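Acetolactate synthase isozyme 1 large subunit (Escherichia coli, PDB 6LPI) belongs to the thiamine-diphosphate-dependent enzyme family and binds thiamine diphosphate, a magnesium ion and flavin-adenine dinucleotide. Local coordinates at residues A16-V20 with V42-Q48; G75-V79 with F155-Q159; D383-T389 with R406-T412. One frame throughout, in Å; residues are numbered along the deposited sequence.

Contact 1: A16-V20 with V42-Q48; sequences AEFIV and VYDALSQ
The carbonyl oxygen of V42 accepts the backbone N-H of L46, with N and O 2.6 Å apart, and the methyl CG2 of V20 comes up against this turn from the other helix. That methyl lies 3.8 Å from L46 N and 4.1 Å from V42 O, but it meets A45 more closely, at 3.6 Å from CG2 to CB. It is brought there because V20 holds CG1 anti to its own nitrogen (chi1 176°), which leaves CG2 beside the nitrogen and turned to the partner helix.

No hydrogen bond crosses between 16-20 and 42-48, and the fit is made by alanine and branched aliphatic side chains. CB of A16 rests on the backbone of V42, 3.5 Å from its CA, and reaches V42 CG2 as well. The same V42 methyl is touched by CD1 of I19 at 3.9 Å, the two side chains crossing at about a right angle. A45 fills the middle: its CB faces A16 and V20 and also packs on CG of E17, 4.0 Å away. Beyond CG the E17 chain is extended, and its OE1 accepts the backbone N-H of T14, just ahead of the helix, while OE2 approaches Q48 without bonding to it.

With alanines at the crossing, the axes of the two helical segments approach to 8.1 Å and cross at a signed angle of -54°. Around them, I19 continues onto L147 and M151 of helix 147-159, V42 onto M81 of strand 78-82, and L46 onto I52. The result is close helix-helix packing, an oblique crossing with two alanines between the helices, within the parallel alpha/beta fold of the N-terminal thiamine diphosphate-binding domain.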
# COMPACT_ATOMS: atom_id res chain seq x y z
N ALA B 16 3.53 -25.79 -15.80
CA ALA B 16 2.22 -25.19 -15.57
C ALA B 16 1.45 -25.94 -14.48
O ALA B 16 0.91 -25.33 -13.54
CB ALA B 16 1.43 -25.14 -16.88
N GLU B 17 1.39 -27.27 -14.59
CA GLU B 17 0.72 -28.06 -13.56
C GLU B 17 1.37 -27.88 -12.20
O GLU B 17 0.67 -27.88 -11.18
CB GLU B 17 0.69 -29.55 -13.94
CG GLU B 17 -0.04 -29.83 -15.25
CD GLU B 17 0.09 -31.26 -15.72
OE1 GLU B 17 1.04 -31.93 -15.26
OE2 GLU B 17 -0.76 -31.72 -16.52
N PHE B 18 2.69 -27.70 -12.15
CA PHE B 18 3.31 -27.45 -10.85
C PHE B 18 2.90 -26.10 -10.29
O PHE B 18 2.72 -25.96 -9.08
CB PHE B 18 4.82 -27.51 -10.90
CG PHE B 18 5.45 -27.15 -9.60
CD1 PHE B 18 5.61 -28.09 -8.60
CD2 PHE B 18 5.83 -25.84 -9.34
CE1 PHE B 18 6.16 -27.74 -7.39
CE2 PHE B 18 6.37 -25.50 -8.14
CZ PHE B 18 6.54 -26.45 -7.16
N ILE B 19 2.81 -25.09 -11.15
CA ILE B 19 2.40 -23.78 -10.66
C ILE B 19 1.03 -23.88 -10.02
O ILE B 19 0.81 -23.41 -8.89
CB ILE B 19 2.41 -22.75 -11.81
CG1 ILE B 19 3.84 -22.39 -12.19
CG2 ILE B 19 1.69 -21.51 -11.38
CD1 ILE B 19 3.96 -21.97 -13.62
N VAL B 20 0.09 -24.52 -10.72
CA VAL B 20 -1.26 -24.66 -10.19
C VAL B 20 -1.26 -25.46 -8.89
O VAL B 20 -1.93 -25.10 -7.92
CB VAL B 20 -2.18 -25.30 -11.24
CG1 VAL B 20 -3.57 -25.52 -10.65
CG2 VAL B 20 -2.26 -24.39 -12.46
N VAL B 42 -0.37 -22.48 -18.47
CA VAL B 42 -0.84 -22.44 -17.09
C VAL B 42 -2.36 -22.47 -17.07
O VAL B 42 -2.98 -23.22 -16.31
CB VAL B 42 -0.28 -21.21 -16.35
CG1 VAL B 42 -0.76 -21.17 -14.92
CG2 VAL B 42 1.22 -21.26 -16.37
N TYR B 43 -2.99 -21.69 -17.95
CA TYR B 43 -4.44 -21.70 -18.05
C TYR B 43 -4.95 -23.11 -18.33
O TYR B 43 -5.93 -23.56 -17.72
CB TYR B 43 -4.89 -20.69 -19.10
CG TYR B 43 -5.11 -19.33 -18.49
CD1 TYR B 43 -4.06 -18.42 -18.37
CD2 TYR B 43 -6.35 -18.97 -18.00
CE1 TYR B 43 -4.26 -17.16 -17.78
CE2 TYR B 43 -6.55 -17.71 -17.42
CZ TYR B 43 -5.51 -16.82 -17.32
OH TYR B 43 -5.72 -15.59 -16.73
N ASP B 44 -4.26 -23.86 -19.19
CA ASP B 44 -4.63 -25.25 -19.43
C ASP B 44 -4.65 -26.02 -18.11
O ASP B 44 -5.69 -26.56 -17.71
CB ASP B 44 -3.65 -25.90 -20.39
CG ASP B 44 -4.21 -27.14 -21.02
OD1 ASP B 44 -5.07 -26.98 -21.91
OD2 ASP B 44 -3.80 -28.25 -20.63
N ALA B 45 -3.53 -25.97 -17.38
CA ALA B 45 -3.48 -26.62 -16.08
C ALA B 45 -4.55 -26.06 -15.16
O ALA B 45 -5.21 -26.81 -14.43
CB ALA B 45 -2.09 -26.45 -15.46
N LEU B 46 -4.77 -24.75 -15.23
CA LEU B 46 -5.71 -24.15 -14.30
C LEU B 46 -7.14 -24.59 -14.60
O LEU B 46 -7.95 -24.68 -13.67
CB LEU B 46 -5.56 -22.64 -14.34
CG LEU B 46 -6.41 -21.89 -13.34
CD1 LEU B 46 -5.85 -22.23 -11.98
CD2 LEU B 46 -6.33 -20.37 -13.59
N SER B 47 -7.43 -24.97 -15.85
CA SER B 47 -8.77 -25.44 -16.12
C SER B 47 -9.10 -26.67 -15.29
O SER B 47 -10.28 -26.89 -14.97
CB SER B 47 -8.95 -25.73 -17.60
OG SER B 47 -8.22 -26.87 -17.99
N GLN B 48 -8.08 -27.44 -14.89
CA GLN B 48 -8.24 -28.73 -14.24
C GLN B 48 -8.34 -28.65 -12.72
O GLN B 48 -8.61 -29.67 -12.08
CB GLN B 48 -7.05 -29.63 -14.57
CG GLN B 48 -7.15 -30.41 -15.85
CD GLN B 48 -5.79 -30.90 -16.31
OE1 GLN B 48 -5.62 -31.31 -17.46
NE2 GLN B 48 -4.80 -30.83 -15.43

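Contact 2: G75-V79 with F155-Q159; sequences GKPAV and FRIAQ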
# COMPACT_ATOMS: atom_id res chain seq x y z
N GLY B 75 -5.22 -10.31 4.53
CA GLY B 75 -3.90 -10.32 5.13
C GLY B 75 -2.90 -11.28 4.53
O GLY B 75 -1.80 -11.41 5.07
N LYS B 76 -3.25 -11.97 3.43
CA LYS B 76 -2.44 -12.96 2.70
C LYS B 76 -2.21 -12.56 1.22
O LYS B 76 -2.97 -11.76 0.68
CB LYS B 76 -3.10 -14.36 2.81
CG LYS B 76 -2.21 -15.54 2.40
CD LYS B 76 -2.14 -16.73 3.39
CE LYS B 76 -0.76 -17.48 3.30
NZ LYS B 76 -0.32 -17.89 1.92
N PRO B 77 -1.12 -13.00 0.57
CA PRO B 77 -0.96 -12.67 -0.86
C PRO B 77 -2.09 -13.18 -1.77
O PRO B 77 -2.60 -14.29 -1.61
CB PRO B 77 0.36 -13.33 -1.24
CG PRO B 77 0.74 -14.21 -0.10
CD PRO B 77 0.09 -13.64 1.12
N ALA B 78 -2.48 -12.32 -2.71
CA ALA B 78 -3.42 -12.64 -3.78
C ALA B 78 -2.66 -12.63 -5.11
O ALA B 78 -1.62 -12.00 -5.22
CB ALA B 78 -4.57 -11.64 -3.80
N VAL B 79 -3.17 -13.37 -6.10
CA VAL B 79 -2.44 -13.67 -7.32
C VAL B 79 -3.18 -13.13 -8.54
O VAL B 79 -4.38 -13.36 -8.69
CB VAL B 79 -2.22 -15.19 -7.45
CG1 VAL B 79 -1.63 -15.54 -8.81
CG2 VAL B 79 -1.32 -15.68 -6.31
N PHE B 155 6.36 -16.29 -2.47
CA PHE B 155 5.32 -16.21 -1.45
C PHE B 155 5.89 -15.88 -0.08
O PHE B 155 5.20 -15.25 0.73
CB PHE B 155 4.53 -17.51 -1.39
CG PHE B 155 3.33 -17.53 -2.27
CD1 PHE B 155 3.45 -17.70 -3.64
CD2 PHE B 155 2.06 -17.35 -1.73
CE1 PHE B 155 2.35 -17.71 -4.45
CE2 PHE B 155 0.95 -17.36 -2.53
CZ PHE B 155 1.10 -17.54 -3.89
N ARG B 156 7.12 -16.29 0.21
CA ARG B 156 7.72 -15.83 1.46
C ARG B 156 7.96 -14.33 1.38
O ARG B 156 7.49 -13.56 2.23
CB ARG B 156 9.01 -16.61 1.74
CG ARG B 156 9.74 -16.22 3.03
CD ARG B 156 11.12 -16.91 3.17
NE ARG B 156 12.02 -16.58 2.06
CZ ARG B 156 12.85 -15.53 2.01
NH1 ARG B 156 12.90 -14.66 3.01
NH2 ARG B 156 13.62 -15.35 0.94
N ILE B 157 8.60 -13.88 0.29
CA ILE B 157 9.00 -12.49 0.18
C ILE B 157 7.79 -11.57 0.19
O ILE B 157 7.79 -10.53 0.85
CB ILE B 157 9.82 -12.29 -1.11
CG1 ILE B 157 11.12 -13.09 -1.06
CG2 ILE B 157 10.01 -10.83 -1.40
CD1 ILE B 157 11.78 -13.22 -2.41
N ALA B 158 6.73 -11.96 -0.51
CA ALA B 158 5.57 -11.09 -0.58
C ALA B 158 4.94 -10.84 0.79
O ALA B 158 4.31 -9.79 1.00
CB ALA B 158 4.54 -11.70 -1.53
N GLN B 159 5.08 -11.79 1.72
CA GLN B 159 4.32 -11.71 2.96
C GLN B 159 5.16 -11.43 4.19
O GLN B 159 4.58 -11.26 5.27
CB GLN B 159 3.47 -12.97 3.18
CG GLN B 159 4.20 -14.22 3.62
CD GLN B 159 3.38 -15.49 3.32
OE1 GLN B 159 2.19 -15.41 3.04
NE2 GLN B 159 4.03 -16.64 3.40
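P77, at the entry to strand 78-82, packs against F155 and Q159 on helix 147-159, an example of a helix laid along a parallel sheet in the alpha/beta fold of the N-terminal thiamine diphosphate-binding domain. Apolar contact comes first. The pyrrolidine CG of P77 lies 3.8 Å from CD2 of F155, approaching the ring obliquely. Farther along the strand V79 offers CG2 to the far end of the same ring, 3.9 Å from CZ, the two side chains meeting at about a right angle. CB of P77 also faces CB of A158 more loosely, at 4.5 Å. I106 of the adjacent strand 105-111 touches P77, V79, F155 and A158 alike, and so joins the two sides into one buried layer.

Polar groups take part without a hydrogen bond between 75-79 and 155-159. The amide of Q159 is directed elsewhere by its NE2, which donates to the backbone oxygen of A188. Its OE1 is left turned to the strand side, 3.4 Å from CD of P77. This placement follows from chi1 of 75°, which sets CG between the backbone nitrogen and the carbonyl carbon, after which the chain runs on extended.

The charged partner is K76, while R156 points away from the strand, toward an acidic side chain of the neighbouring subunit. K76, bent at chi2 and chi4, runs alongside Q159 and points the same way, its CE 3.6 Å from Q159 OE1. The amino group then stops at the edge of the aromatic ring, near its plane and not over a face, with NZ 4.4 Å from CD2 of F155; this is an edge approach and no cation-pi stack.

Contact 3: D383-T389 with R406-T412; sequences DNAIITT and RPRQWLT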
# COMPACT_ATOMS: atom_id res chain seq x y z
N ASP B 383 -21.43 -2.17 10.77
CA ASP B 383 -19.99 -2.19 10.87
C ASP B 383 -19.41 -3.30 10.00
O ASP B 383 -18.19 -3.33 9.80
CB ASP B 383 -19.56 -2.33 12.33
CG ASP B 383 -19.55 -0.99 13.05
OD1 ASP B 383 -19.46 0.04 12.35
OD2 ASP B 383 -19.64 -0.96 14.31
N ASN B 384 -20.25 -4.20 9.48
CA ASN B 384 -19.78 -5.32 8.67
C ASN B 384 -19.46 -4.93 7.25
O ASN B 384 -19.00 -5.78 6.48
CB ASN B 384 -20.84 -6.43 8.63
CG ASN B 384 -21.02 -7.09 9.96
OD1 ASN B 384 -20.04 -7.40 10.63
ND2 ASN B 384 -22.26 -7.33 10.34
N ALA B 385 -19.69 -3.68 6.87
CA ALA B 385 -19.42 -3.25 5.51
C ALA B 385 -17.93 -3.09 5.25
O ALA B 385 -17.13 -2.83 6.16
CB ALA B 385 -20.14 -1.93 5.23
N ILE B 386 -17.56 -3.25 3.99
CA ILE B 386 -16.22 -2.94 3.51
C ILE B 386 -16.36 -1.69 2.66
O ILE B 386 -17.29 -1.60 1.85
CB ILE B 386 -15.60 -4.11 2.74
CG1 ILE B 386 -15.38 -5.31 3.67
CG2 ILE B 386 -14.28 -3.71 2.15
CD1 ILE B 386 -15.36 -6.63 2.98
N ILE B 387 -15.47 -0.71 2.87
CA ILE B 387 -15.51 0.58 2.19
C ILE B 387 -14.24 0.76 1.36
O ILE B 387 -13.12 0.62 1.87
CB ILE B 387 -15.70 1.78 3.14
CG1 ILE B 387 -16.97 1.61 3.98
CG2 ILE B 387 -15.78 3.13 2.36
CD1 ILE B 387 -16.86 0.86 5.28
N THR B 388 -14.45 1.08 0.11
CA THR B 388 -13.44 1.28 -0.91
C THR B 388 -13.61 2.69 -1.48
O THR B 388 -14.70 3.25 -1.43
CB THR B 388 -13.67 0.20 -2.00
OG1 THR B 388 -13.11 -1.05 -1.57
CG2 THR B 388 -13.12 0.57 -3.29
N THR B 389 -12.53 3.29 -1.99
CA THR B 389 -12.65 4.61 -2.62
C THR B 389 -11.73 4.68 -3.83
O THR B 389 -10.75 3.94 -3.94
CB THR B 389 -12.29 5.83 -1.75
OG1 THR B 389 -10.88 6.07 -1.82
CG2 THR B 389 -12.70 5.66 -0.31
N ARG B 406 -13.44 -0.48 11.90
CA ARG B 406 -12.86 -1.80 11.94
C ARG B 406 -11.53 -1.79 11.20
O ARG B 406 -11.36 -1.05 10.22
CB ARG B 406 -13.77 -2.87 11.30
CG ARG B 406 -14.96 -3.34 12.12
CD ARG B 406 -15.76 -4.46 11.41
NE ARG B 406 -15.89 -4.24 9.97
CZ ARG B 406 -15.12 -4.82 9.05
NH1 ARG B 406 -14.15 -5.64 9.42
NH2 ARG B 406 -15.30 -4.56 7.76
N PRO B 407 -10.56 -2.59 11.65
CA PRO B 407 -9.40 -2.85 10.80
C PRO B 407 -9.82 -3.60 9.54
O PRO B 407 -10.81 -4.33 9.53
CB PRO B 407 -8.49 -3.71 11.69
CG PRO B 407 -8.93 -3.40 13.08
CD PRO B 407 -10.40 -3.14 13.00
N ARG B 408 -9.04 -3.40 8.48
CA ARG B 408 -9.28 -4.01 7.18
C ARG B 408 -10.73 -3.84 6.73
O ARG B 408 -11.30 -4.69 6.05
CB ARG B 408 -8.85 -5.48 7.19
CG ARG B 408 -7.45 -5.62 7.79
CD ARG B 408 -6.80 -6.97 7.60
NE ARG B 408 -6.12 -6.95 6.31
CZ ARG B 408 -4.80 -7.12 6.13
NH1 ARG B 408 -3.99 -7.34 7.16
NH2 ARG B 408 -4.30 -7.06 4.90
N GLN B 409 -11.31 -2.69 7.05
CA GLN B 409 -12.60 -2.29 6.52
C GLN B 409 -12.48 -1.22 5.46
O GLN B 409 -13.31 -1.15 4.56
CB GLN B 409 -13.50 -1.78 7.67
CG GLN B 409 -14.63 -0.92 7.21
CD GLN B 409 -15.62 -0.62 8.30
OE1 GLN B 409 -16.79 -1.00 8.20
NE2 GLN B 409 -15.16 0.08 9.34
N TRP B 410 -11.40 -0.45 5.54
CA TRP B 410 -11.12 0.73 4.74
C TRP B 410 -10.04 0.39 3.73
O TRP B 410 -8.92 0.02 4.11
CB TRP B 410 -10.69 1.86 5.68
CG TRP B 410 -10.16 3.09 5.09
CD1 TRP B 410 -8.90 3.60 5.23
CD2 TRP B 410 -10.89 4.04 4.30
NE1 TRP B 410 -8.80 4.81 4.58
CE2 TRP B 410 -10.00 5.09 3.99
CE3 TRP B 410 -12.20 4.09 3.81
CZ2 TRP B 410 -10.38 6.18 3.22
CZ3 TRP B 410 -12.57 5.18 3.04
CH2 TRP B 410 -11.67 6.21 2.76
N LEU B 411 -10.40 0.43 2.44
CA LEU B 411 -9.53 0.12 1.32
C LEU B 411 -9.37 1.37 0.46
O LEU B 411 -10.29 1.73 -0.28
CB LEU B 411 -10.10 -1.01 0.45
CG LEU B 411 -9.80 -2.50 0.69
CD1 LEU B 411 -10.11 -2.93 2.10
CD2 LEU B 411 -10.56 -3.37 -0.30
N THR B 412 -8.21 1.98 0.50
CA THR B 412 -7.93 3.13 -0.35
C THR B 412 -6.50 3.05 -0.86
O THR B 412 -5.65 2.38 -0.27
CB THR B 412 -8.15 4.45 0.40
OG1 THR B 412 -8.28 5.52 -0.55
CG2 THR B 412 -7.00 4.74 1.32
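I387 N donates to Q409 O over 2.8 Å, an almost straight bond of 174°, and I387 O receives the N-H of L411 at the same length. T389 N then reaches L411 O at a longer 3.2 Å. With CA of T388 also leaning on L411 O, these bonds make a short parallel ladder pairing I387 with W410 and T388 with L411.

Side chains close over both faces of the ladder. On one, CG2 of I387 meets the edge of the W410 indole in its plane, 3.9 Å from CZ3, and CG2 of T389 comes obliquely against the same six-membered ring. W410 stays in place through NE1, bonded to L244 O. On the other, OG1 of T388 sits against CB of L411, while CG2 of I386 faces L411 CD1. At the end of the ladder the hydroxyl of T412 donates to that of T389, OG1 to OG1 2.9 Å.

At the opposite end R406, bent at chi3 (-40°), turns its guanidinium to the loop ahead of strand 386-389. NH2 reaches A385 O at 3.0 Å; the oxygen lies in the guanidinium plane, but the nitrogen stands 47° out of the carbonyl plane. NE also lies against D383 O, but so close in the model that the bond is doubtful.

Farther out, strand 386-389 is bonded through I386 and T388 to strand 438-443, and T389 and W410 touch helix 393-401, the connection of this beta-alpha-beta unit. The T412 side chain lies about 7 Å from bound flavin-adenine dinucleotide and that of T389 about 9 Å from thiamine diphosphate. The chemistry thus changes along the pair: backbone N-H to carbonyl hydrogen bonds fix the strand register, whereas the positive guanidinium of R406, which probably polarises the A385 carbonyl, holds the loop leading into strand 386-389.

How the contacts relate
All three contacts are mostly buried, with exposed residues such as Q48 in contact 1 and D383 and N384 in contact 3 marking their surface-facing edges. They lie about 30, 15 and 10 Å from the centre of the chain, measured from their own centres. Contacts 1 and 2 draw on the same domain, for helix 147-159 and strand 78-82, which meet in contact 2, also touch I19 and V42 of contact 1. Contact 3 belongs to a different parallel sheet, yet touches contact 2 where G75 packs on R408. Contacts 1 and 2 rely on apolar fit without a bridging hydrogen bond, whereas neighbouring strands in contact 3 are joined by backbone hydrogen bonds, with an arginine reaching the loop beside them.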